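Epoxide hydrolase (Aspergillus niger, PDB 3G02) probably hydrolyses epoxides to diols and is present here as an enantioselective variant obtained by directed evolution. Local coordinates at residues D30-L35 and E67-E72; M168-V173 and A311-R316; I194-G199 and L214-M219. The protein carries 9 engineered substitutions. All coordinates share one frame; numbering follows the deposited sequence. Where two conformers were deposited one is given.

Contact 1. Residues D30-L35 and E67-E72; sequences DDLKTL and EKWLSE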
loop_
_atom_site.group_PDB
_atom_site.type_symbol
_atom_site.label_atom_id
_atom_site.label_comp_id
_atom_site.label_asym_id
_atom_site.label_seq_id
_atom_site.Cartn_x
_atom_site.Cartn_y
_atom_site.Cartn_z
ATOM N N ASP A 30 6.691 21.176 17.779
ATOM C CA ASP A 30 8.119 21.248 17.479
ATOM C C ASP A 30 8.612 19.922 16.913
ATOM O O ASP A 30 9.363 19.907 15.937
ATOM C CB ASP A 30 8.926 21.598 18.734
ATOM C CG ASP A 30 8.611 22.981 19.281
ATOM O OD1 ASP A 30 8.039 23.822 18.547
ATOM O OD2 ASP A 30 8.942 23.221 20.462
ATOM N N ASP A 31 8.180 18.822 17.530
ATOM C CA ASP A 31 8.561 17.479 17.093
ATOM C C ASP A 31 8.100 17.242 15.658
ATOM O O ASP A 31 8.860 16.735 14.834
ATOM C CB ASP A 31 7.981 16.411 18.025
ATOM C CG ASP A 31 8.749 15.096 17.963
ATOM O OD1 ASP A 31 9.997 15.134 17.935
ATOM O OD2 ASP A 31 8.108 14.022 17.962
ATOM N N LEU A 32 6.862 17.633 15.364
ATOM C CA LEU A 32 6.330 17.523 14.006
ATOM C C LEU A 32 7.187 18.285 12.992
ATOM O O LEU A 32 7.551 17.735 11.957
ATOM C CB LEU A 32 4.860 17.971 13.950
ATOM C CG LEU A 32 4.190 18.126 12.574
ATOM C CD1 LEU A 32 4.280 16.838 11.747
ATOM C CD2 LEU A 32 2.739 18.558 12.723
ATOM N N LYS A 33 7.526 19.537 13.287
ATOM C CA LYS A 33 8.320 20.330 12.349
ATOM C C LYS A 33 9.738 19.779 12.167
ATOM O O LYS A 33 10.273 19.810 11.058
ATOM C CB LYS A 33 8.322 21.818 12.729
ATOM C CG LYS A 33 6.931 22.467 12.705
ATOM C CD LYS A 33 6.277 22.431 11.319
ATOM C CE LYS A 33 4.757 22.555 11.414
ATOM N NZ LYS A 33 4.303 23.896 11.879
ATOM N N THR A 34 10.331 19.266 13.248
ATOM C CA THR A 34 11.628 18.587 13.166
ATOM C C THR A 34 11.558 17.378 12.231
ATOM O O THR A 34 12.425 17.203 11.374
ATOM C CB THR A 34 12.128 18.160 14.563
ATOM O OG1 THR A 34 12.436 19.334 15.326
ATOM C CG2 THR A 34 13.381 17.283 14.469
ATOM N N LEU A 35 10.510 16.571 12.375
ATOM C CA LEU A 35 10.380 15.371 11.552
ATOM C C LEU A 35 9.998 15.687 10.106
ATOM O O LEU A 35 10.402 14.969 9.196
ATOM C CB LEU A 35 9.431 14.356 12.194
ATOM C CG LEU A 35 9.799 13.861 13.604
ATOM C CD1 LEU A 35 8.831 12.788 14.065
ATOM C CD2 LEU A 35 11.240 13.359 13.690
ATOM N N GLU A 67 7.624 22.197 2.004
ATOM C CA GLU A 67 8.075 23.566 2.252
ATOM C C GLU A 67 7.005 24.409 2.941
ATOM O O GLU A 67 7.300 25.134 3.897
ATOM C CB GLU A 67 8.539 24.234 0.955
ATOM C CG GLU A 67 10.045 24.430 0.889
ATOM C CD GLU A 67 10.575 25.273 2.042
ATOM O OE1 GLU A 67 11.315 24.723 2.883
ATOM O OE2 GLU A 67 10.238 26.478 2.121
ATOM N N LYS A 68 5.769 24.301 2.456
ATOM C CA LYS A 68 4.623 24.978 3.068
ATOM C C LYS A 68 4.428 24.551 4.522
ATOM O O LYS A 68 4.198 25.385 5.401
ATOM C CB LYS A 68 3.345 24.720 2.263
ATOM C CG LYS A 68 3.246 25.521 0.969
ATOM C CD LYS A 68 1.927 25.274 0.252
ATOM C CE LYS A 68 1.800 26.158 -0.981
ATOM N NZ LYS A 68 0.574 25.832 -1.765
ATOM N N TRP A 69 4.539 23.250 4.775
ATOM C CA TRP A 69 4.372 22.705 6.116
ATOM C C TRP A 69 5.421 23.267 7.079
ATOM O O TRP A 69 5.136 23.511 8.253
ATOM C CB TRP A 69 4.482 21.183 6.067
ATOM C CG TRP A 69 3.634 20.454 7.051
ATOM C CD1 TRP A 69 2.920 20.983 8.092
ATOM C CD2 TRP A 69 3.428 19.040 7.100
ATOM N NE1 TRP A 69 2.270 19.982 8.774
ATOM C CE2 TRP A 69 2.569 18.778 8.188
ATOM C CE3 TRP A 69 3.888 17.968 6.325
ATOM C CZ2 TRP A 69 2.156 17.485 8.517
ATOM C CZ3 TRP A 69 3.483 16.686 6.653
ATOM C CH2 TRP A 69 2.623 16.454 7.734
ATOM N N LEU A 70 6.631 23.470 6.569
ATOM C CA LEU A 70 7.733 23.995 7.376
ATOM C C LEU A 70 7.686 25.506 7.611
ATOM O O LEU A 70 7.904 25.967 8.738
ATOM C CB LEU A 70 9.075 23.635 6.734
ATOM C CG LEU A 70 9.612 22.218 6.900
ATOM C CD1 LEU A 70 10.778 21.991 5.947
ATOM C CD2 LEU A 70 10.021 21.941 8.347
ATOM N N SER A 71 7.381 26.257 6.552
ATOM C CA SER A 71 7.568 27.714 6.535
ATOM C C SER A 71 6.283 28.550 6.594
ATOM O O SER A 71 6.336 29.750 6.883
ATOM C CB SER A 71 8.387 28.119 5.303
ATOM O OG SER A 71 9.644 27.471 5.288
ATOM N N GLU A 72 5.141 27.928 6.315
ATOM C CA GLU A 72 3.857 28.638 6.305
ATOM C C GLU A 72 2.836 28.132 7.328
ATOM O O GLU A 72 2.099 28.925 7.918
ATOM C CB GLU A 72 3.252 28.635 4.894
ATOM C CG GLU A 72 4.060 29.434 3.865
ATOM C CD GLU A 72 3.557 29.280 2.434
ATOM O OE1 GLU A 72 4.329 29.601 1.505
ATOM O OE2 GLU A 72 2.401 28.845 2.226
HETATM O O HOH W 1 5.440 25.625 10.065
#

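Contact 2. Residues M168-V173 and A311-R316; sequences MDNARV and AIHTYR. With FMT (formic acid), chain C.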
loop_
_atom_site.group_PDB
_atom_site.type_symbol
_atom_site.label_atom_id
_atom_site.label_comp_id
_atom_site.label_asym_id
_atom_site.label_seq_id
_atom_site.Cartn_x
_atom_site.Cartn_y
_atom_site.Cartn_z
ATOM N N MET A 168 -19.597 -3.643 13.360
ATOM C CA MET A 168 -20.702 -3.768 14.314
ATOM C C MET A 168 -20.357 -3.143 15.663
ATOM O O MET A 168 -21.207 -2.524 16.307
ATOM C CB MET A 168 -21.106 -5.234 14.497
ATOM C CG MET A 168 -22.379 -5.434 15.321
ATOM S SD MET A 168 -23.833 -4.660 14.572
ATOM C CE MET A 168 -24.062 -5.675 13.117
ATOM N N ASP A 169 -19.105 -3.307 16.083
ATOM C CA ASP A 169 -18.615 -2.697 17.314
ATOM C C ASP A 169 -18.677 -1.172 17.241
ATOM O O ASP A 169 -19.058 -0.510 18.210
ATOM C CB ASP A 169 -17.182 -3.145 17.595
ATOM C CG ASP A 169 -17.075 -4.627 17.901
ATOM O OD1 ASP A 169 -17.821 -5.122 18.773
ATOM O OD2 ASP A 169 -16.234 -5.300 17.271
ATOM N N ASN A 170 -18.299 -0.625 16.087
ATOM C CA ASN A 170 -18.416 0.806 15.844
ATOM C C ASN A 170 -19.861 1.283 15.950
ATOM O O ASN A 170 -20.139 2.307 16.583
ATOM C CB ASN A 170 -17.838 1.170 14.473
ATOM C CG ASN A 170 -16.338 1.425 14.516
ATOM O OD1 ASN A 170 -15.904 2.572 14.565
ATOM N ND2 ASN A 170 -15.545 0.359 14.498
ATOM N N ALA A 171 -20.769 0.528 15.333
ATOM C CA ALA A 171 -22.201 0.827 15.376
ATOM C C ALA A 171 -22.723 0.817 16.811
ATOM O O ALA A 171 -23.438 1.731 17.226
ATOM C CB ALA A 171 -22.978 -0.149 14.509
ATOM N N ARG A 172 -22.341 -0.204 17.573
ATOM C CA ARG A 172 -22.764 -0.310 18.965
ATOM C C ARG A 172 -22.299 0.896 19.797
ATOM O O ARG A 172 -23.042 1.405 20.637
ATOM C CB ARG A 172 -22.273 -1.626 19.574
ATOM C CG ARG A 172 -22.852 -1.934 20.956
ATOM C CD ARG A 172 -22.294 -3.233 21.528
ATOM N NE ARG A 172 -20.842 -3.175 21.677
ATOM C CZ ARG A 172 -19.972 -3.801 20.887
ATOM N NH1 ARG A 172 -20.400 -4.561 19.885
ATOM N NH2 ARG A 172 -18.672 -3.662 21.104
ATOM N N VAL A 173 -21.078 1.364 19.542
ATOM C CA VAL A 173 -20.546 2.556 20.212
ATOM C C VAL A 173 -21.351 3.819 19.868
ATOM O O VAL A 173 -21.674 4.610 20.755
ATOM C CB VAL A 173 -19.037 2.763 19.903
ATOM C CG1 VAL A 173 -18.557 4.129 20.384
ATOM C CG2 VAL A 173 -18.208 1.652 20.548
ATOM N N ALA A 311 -7.152 3.791 13.123
ATOM C CA ALA A 311 -8.411 4.009 12.416
ATOM C C ALA A 311 -8.707 2.937 11.378
ATOM O O ALA A 311 -9.864 2.722 11.007
ATOM C CB ALA A 311 -8.389 5.373 11.756
ATOM N N ILE A 312 -7.664 2.272 10.896
ATOM C CA ILE A 312 -7.834 1.382 9.748
ATOM C C ILE A 312 -8.343 -0.022 10.095
ATOM O O ILE A 312 -8.506 -0.857 9.207
ATOM C CB ILE A 312 -6.561 1.330 8.868
ATOM C CG1 ILE A 312 -5.350 0.829 9.670
ATOM C CG2 ILE A 312 -6.296 2.714 8.247
ATOM C CD1 ILE A 312 -4.137 0.537 8.812
ATOM N N HIS A 313 -8.649 -0.256 11.372
ATOM C CA HIS A 313 -9.112 -1.577 11.823
ATOM C C HIS A 313 -10.323 -2.091 11.052
ATOM O O HIS A 313 -10.465 -3.296 10.847
ATOM C CB HIS A 313 -9.388 -1.596 13.340
ATOM C CG HIS A 313 -10.521 -0.713 13.777
ATOM N ND1 HIS A 313 -10.359 0.631 14.042
ATOM C CD2 HIS A 313 -11.824 -0.989 14.027
ATOM C CE1 HIS A 313 -11.517 1.147 14.417
ATOM N NE2 HIS A 313 -12.422 0.184 14.419
ATOM N N THR A 314 -11.183 -1.177 10.615
ATOM C CA THR A 314 -12.420 -1.560 9.946
ATOM C C THR A 314 -12.207 -2.105 8.541
ATOM O O THR A 314 -13.069 -2.807 8.020
ATOM C CB THR A 314 -13.388 -0.379 9.838
ATOM O OG1 THR A 314 -12.693 0.733 9.272
ATOM C CG2 THR A 314 -13.925 -0.001 11.216
ATOM N N TYR A 315 -11.072 -1.785 7.924
ATOM C CA TYR A 315 -10.869 -2.162 6.526
ATOM C C TYR A 315 -10.930 -3.663 6.261
ATOM O O TYR A 315 -11.436 -4.083 5.229
ATOM C CB TYR A 315 -9.570 -1.572 5.978
ATOM C CG TYR A 315 -9.727 -0.139 5.542
ATOM C CD1 TYR A 315 -9.707 0.895 6.476
ATOM C CD2 TYR A 315 -9.913 0.185 4.197
ATOM C CE1 TYR A 315 -9.857 2.219 6.079
ATOM C CE2 TYR A 315 -10.068 1.502 3.789
ATOM C CZ TYR A 315 -10.041 2.513 4.736
ATOM O OH TYR A 315 -10.190 3.825 4.348
ATOM N N ARG A 316 -10.428 -4.467 7.192
ATOM C CA ARG A 316 -10.458 -5.921 7.000
ATOM C C ARG A 316 -11.882 -6.481 6.953
ATOM O O ARG A 316 -12.094 -7.576 6.435
ATOM C CB ARG A 316 -9.598 -6.647 8.034
ATOM C CG ARG A 316 -9.920 -6.337 9.479
ATOM C CD ARG A 316 -8.904 -7.022 10.352
ATOM N NE ARG A 316 -8.976 -6.654 11.762
ATOM C CZ ARG A 316 -8.315 -5.641 12.315
ATOM N NH1 ARG A 316 -7.547 -4.849 11.574
ATOM N NH2 ARG A 316 -8.430 -5.410 13.615
HETATM C C FMT C . -12.206 4.991 2.296
HETATM O O1 FMT C . -12.933 5.436 1.414
HETATM O O2 FMT C . -11.211 4.310 2.044
#

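Contact 3. Residues I194-G199 and L214-M219; sequences IGSFVG and LNFCNM. Engineered in segment 214-219: F216 (natural residue Leu), N218 (natural residue Ala). With FMT (formic acid), chain D.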
loop_
_atom_site.group_PDB
_atom_site.type_symbol
_atom_site.label_atom_id
_atom_site.label_comp_id
_atom_site.label_asym_id
_atom_site.label_seq_id
_atom_site.Cartn_x
_atom_site.Cartn_y
_atom_site.Cartn_z
ATOM N N ILE A 194 -16.930 5.033 5.332
ATOM C CA ILE A 194 -17.085 3.951 6.307
ATOM C C ILE A 194 -18.289 4.222 7.211
ATOM O O ILE A 194 -19.032 3.305 7.558
ATOM C CB ILE A 194 -15.791 3.738 7.119
ATOM C CG1 ILE A 194 -14.679 3.239 6.191
ATOM C CG2 ILE A 194 -16.013 2.743 8.272
ATOM C CD1 ILE A 194 -13.277 3.378 6.762
ATOM N N GLY A 195 -18.505 5.494 7.540
ATOM C CA GLY A 195 -19.677 5.906 8.312
ATOM C C GLY A 195 -21.006 5.482 7.705
ATOM O O GLY A 195 -21.980 5.298 8.433
ATOM N N SER A 196 -21.054 5.355 6.378
ATOM C CA SER A 196 -22.254 4.853 5.699
ATOM C C SER A 196 -22.550 3.428 6.124
ATOM O O SER A 196 -23.694 3.096 6.442
ATOM C CB SER A 196 -22.111 4.915 4.177
ATOM O OG SER A 196 -22.323 6.226 3.692
ATOM N N PHE A 197 -21.516 2.587 6.138
ATOM C CA PHE A 197 -21.705 1.188 6.504
ATOM C C PHE A 197 -22.086 1.062 7.974
ATOM O O PHE A 197 -22.960 0.268 8.312
ATOM C CB PHE A 197 -20.511 0.293 6.151
ATOM C CG PHE A 197 -20.871 -1.169 6.105
ATOM C CD1 PHE A 197 -21.313 -1.751 4.920
ATOM C CD2 PHE A 197 -20.825 -1.947 7.259
ATOM C CE1 PHE A 197 -21.675 -3.098 4.878
ATOM C CE2 PHE A 197 -21.180 -3.299 7.228
ATOM C CZ PHE A 197 -21.606 -3.871 6.037
ATOM N N VAL A 198 -21.450 1.855 8.834
ATOM C CA VAL A 198 -21.867 1.952 10.236
ATOM C C VAL A 198 -23.337 2.380 10.302
ATOM O O VAL A 198 -24.134 1.769 11.022
ATOM C CB VAL A 198 -20.963 2.908 11.042
ATOM C CG1 VAL A 198 -21.447 3.050 12.486
ATOM C CG2 VAL A 198 -19.524 2.407 11.024
ATOM N N GLY A 199 -23.698 3.400 9.521
ATOM C CA GLY A 199 -25.091 3.850 9.426
ATOM C C GLY A 199 -26.060 2.778 8.948
ATOM O O GLY A 199 -27.180 2.676 9.460
ATOM N N LEU A 214 -27.661 8.609 3.620
ATOM C CA LEU A 214 -26.287 8.348 3.178
ATOM C C LEU A 214 -25.905 9.192 1.970
ATOM O O LEU A 214 -26.752 9.533 1.147
ATOM C CB LEU A 214 -26.109 6.871 2.817
ATOM C CG LEU A 214 -26.495 5.794 3.834
ATOM C CD1 LEU A 214 -26.217 4.415 3.242
ATOM C CD2 LEU A 214 -25.761 5.977 5.154
ATOM N N ASN A 215 -24.619 9.524 1.863
ATOM C CA ASN A 215 -24.088 10.101 0.624
ATOM C C ASN A 215 -23.027 9.204 -0.020
ATOM O O ASN A 215 -22.239 9.655 -0.856
ATOM C CB ASN A 215 -23.567 11.530 0.830
ATOM C CG ASN A 215 -22.412 11.600 1.808
ATOM O OD1 ASN A 215 -21.247 11.637 1.411
ATOM N ND2 ASN A 215 -22.728 11.622 3.091
ATOM N N PHE A 216 -23.032 7.930 0.368
ATOM C CA PHE A 216 -22.070 6.955 -0.122
ATOM C C PHE A 216 -22.650 5.564 0.056
ATOM O O PHE A 216 -23.214 5.261 1.106
ATOM C CB PHE A 216 -20.770 7.083 0.682
ATOM C CG PHE A 216 -19.639 6.231 0.169
ATOM C CD1 PHE A 216 -18.741 6.738 -0.767
ATOM C CD2 PHE A 216 -19.454 4.935 0.645
ATOM C CE1 PHE A 216 -17.683 5.954 -1.236
ATOM C CE2 PHE A 216 -18.405 4.146 0.174
ATOM C CZ PHE A 216 -17.516 4.661 -0.760
ATOM N N CYS A 217 -22.517 4.728 -0.970
ATOM C CA CYS A 217 -22.905 3.322 -0.876
ATOM C C CYS A 217 -21.832 2.439 -1.495
ATOM O O CYS A 217 -21.452 2.633 -2.646
ATOM C CB CYS A 217 -24.262 3.070 -1.543
ATOM S SG CYS A 217 -24.839 1.349 -1.368
ATOM N N ASN A 218 -21.368 1.466 -0.713
ATOM C CA ASN A 218 -20.226 0.615 -1.053
ATOM C C ASN A 218 -20.600 -0.663 -1.820
ATOM O O ASN A 218 -19.751 -1.527 -2.058
ATOM C CB ASN A 218 -19.472 0.257 0.239
ATOM C CG ASN A 218 -18.045 -0.211 -0.012
ATOM O OD1 ASN A 218 -17.536 -1.087 0.696
ATOM N ND2 ASN A 218 -17.389 0.378 -1.007
ATOM N N MET A 219 -21.865 -0.766 -2.219
ATOM C CA MET A 219 -22.390 -1.967 -2.879
ATOM C C MET A 219 -21.733 -2.280 -4.224
ATOM O O MET A 219 -21.210 -1.391 -4.900
ATOM C CB MET A 219 -23.901 -1.826 -3.090
ATOM C CG MET A 219 -24.273 -0.854 -4.216
ATOM S SD MET A 219 -26.038 -0.638 -4.457
ATOM C CE MET A 219 -26.497 -2.247 -5.112
HETATM C C FMT D . -23.162 1.425 2.728
HETATM O O1 FMT D . -22.119 1.645 2.112
HETATM O O2 FMT D . -24.182 0.975 2.204
#

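Contact 1. Residues D30-L35 and E67-E72
L32 and K33 both reach the W69 side chain, at different ends of the indole, while L70 reaches back to the backbone of K33. The L32 and W69 side chains cross at about a right angle. L32 CD1 meets W69 CZ2, on the six-membered ring of the indole, at 3.9 Å. The CG of L32 is anti to the backbone N (chi1 171°), and this sends the branch across to the indole. K33 lies obliquely to W69 near the other end of the ring system, with CE 4.1 Å from W69 CD1. In the conformer described, bends in the lysine chain bring K33 CE to 3.3 Å from W69 O. The ammonium group reaches that same carbonyl through a water: K33 NZ donates to it at 2.8 Å, and W69 O lies 2.8 Å from it. K33 NZ also makes a weak hydrogen bond to F73 O, just past the second helix. L70 CD2 sits 3.5 Å from K33 O, so an apolar methyl faces a main-chain oxygen. The contact thus combines one apolar pair, carbon-to-carbonyl contacts and a water-mediated link at the lysine end.

The two helix axes come within 9.9 Å at an angle of 141°, nearer antiparallel than parallel. W69 NE1 is hydrogen-bonded to S300 OG, and the W69 ring meets F73 edge-to-face. Helices 26-38 and 59-71 thus pack together against helices 271-284 and 292-304: L32 touches P271 and W303, and W69 touches L275 and L296.

Contact 2. Residues M168-V173 and A311-R316
N170 and H313 approach from opposite directions and are joined by one hydrogen bond. N170 ND2 donates to H313 NE2 at 3.1 Å, with an N-H...N angle of 165°. The partners are close to each other's planes: the amide and the imidazole are only 17° apart, and ND2 sits at the ring edge. The T314 side chain crosses that of N170 at about a right angle and lays its CG2 methyl 3.7 Å from N170 ND2. The chi1 of H313, 65°, places its ring between the backbone N and the carbonyl carbon and turns it toward the asparagine.

The second shell fixes both groups. N170 ND2 also bonds to G166 O, so two acceptors hold the amide. D169 OD2 in turn accepts from G166 N. H313 ND1 is hydrogen-bonded to R310 O, which fixes the ring from its other nitrogen.

One residue beyond T314 is Y315, a predicted proton donor. Its OH gives a 2.6 Å hydrogen bond to O2 of a formic acid molecule, which Y252 OH also binds. In epoxide hydrolases a pair of lid tyrosines typically holds the epoxide oxygen, and this arrangement is consistent with that.

The bond between N170 and H313 ties the chain just before Y315 to helix 167-180. With ND1 bonded to a carbonyl and NE2 accepting from an amide, H313 is probably a neutral ring with its proton on ND1.

Contact 3. Residues I194-G199 and L214-M219
S196 and L214 bring the backbones closest, 5.9 Å between their CA atoms, where the first turns of helix 194-205 pass the end of strand 209-214 and the loop after it. S196 carries the polar link. In the conformer described, S196 OG donates to F216 O at 2.9 Å, 30° from the carbonyl plane, with a C=O...O angle of 123°; OG has a weak second bond to G191 O. A chi1 of -79° swings the hydroxyl toward the F216 carbonyl. L214 CD2 packs beside it, 3.7 Å from S196 CA. The CB of F216, an engineered residue, is 3.5 Å from S196 OG, and its ring meets H375, a predicted active-site residue, with the planes nearly perpendicular. A formic acid molecule sits between the segments: N218 N, in another engineered residue, donates to its O1 at 2.9 Å, and R200 NE also binds it.

The helix starts at what is probably the nucleophile elbow, G191, D193 and G195, with D193 the predicted nucleophile. L214 shares backbone hydrogen bonds with G342 and S344 of strand 340-345. V198 of the helix packs on N170 and A171 of helix 167-180.

Contacts 2 and 3 are buried and lie together, whereas contact 1 is partly buried and distant, its nearest atoms about 16 Å from contact 2. Contacts 2 and 3 touch through helix 194-205, which lies against both segments of contact 2; I194 packs on T314 and Y315. Along the chain, contact 3 is nested inside the loop closed by contact 2. Contact 1 closes earlier and joins N-terminal helices through carbon contacts and a water. The inner contacts rest instead on direct hydrogen bonds, amide to imidazole in contact 2 and hydroxyl to carbonyl in contact 3. Contact 2 holds the predicted proton donor Y315; contact 3 brings engineered F216 beside H375.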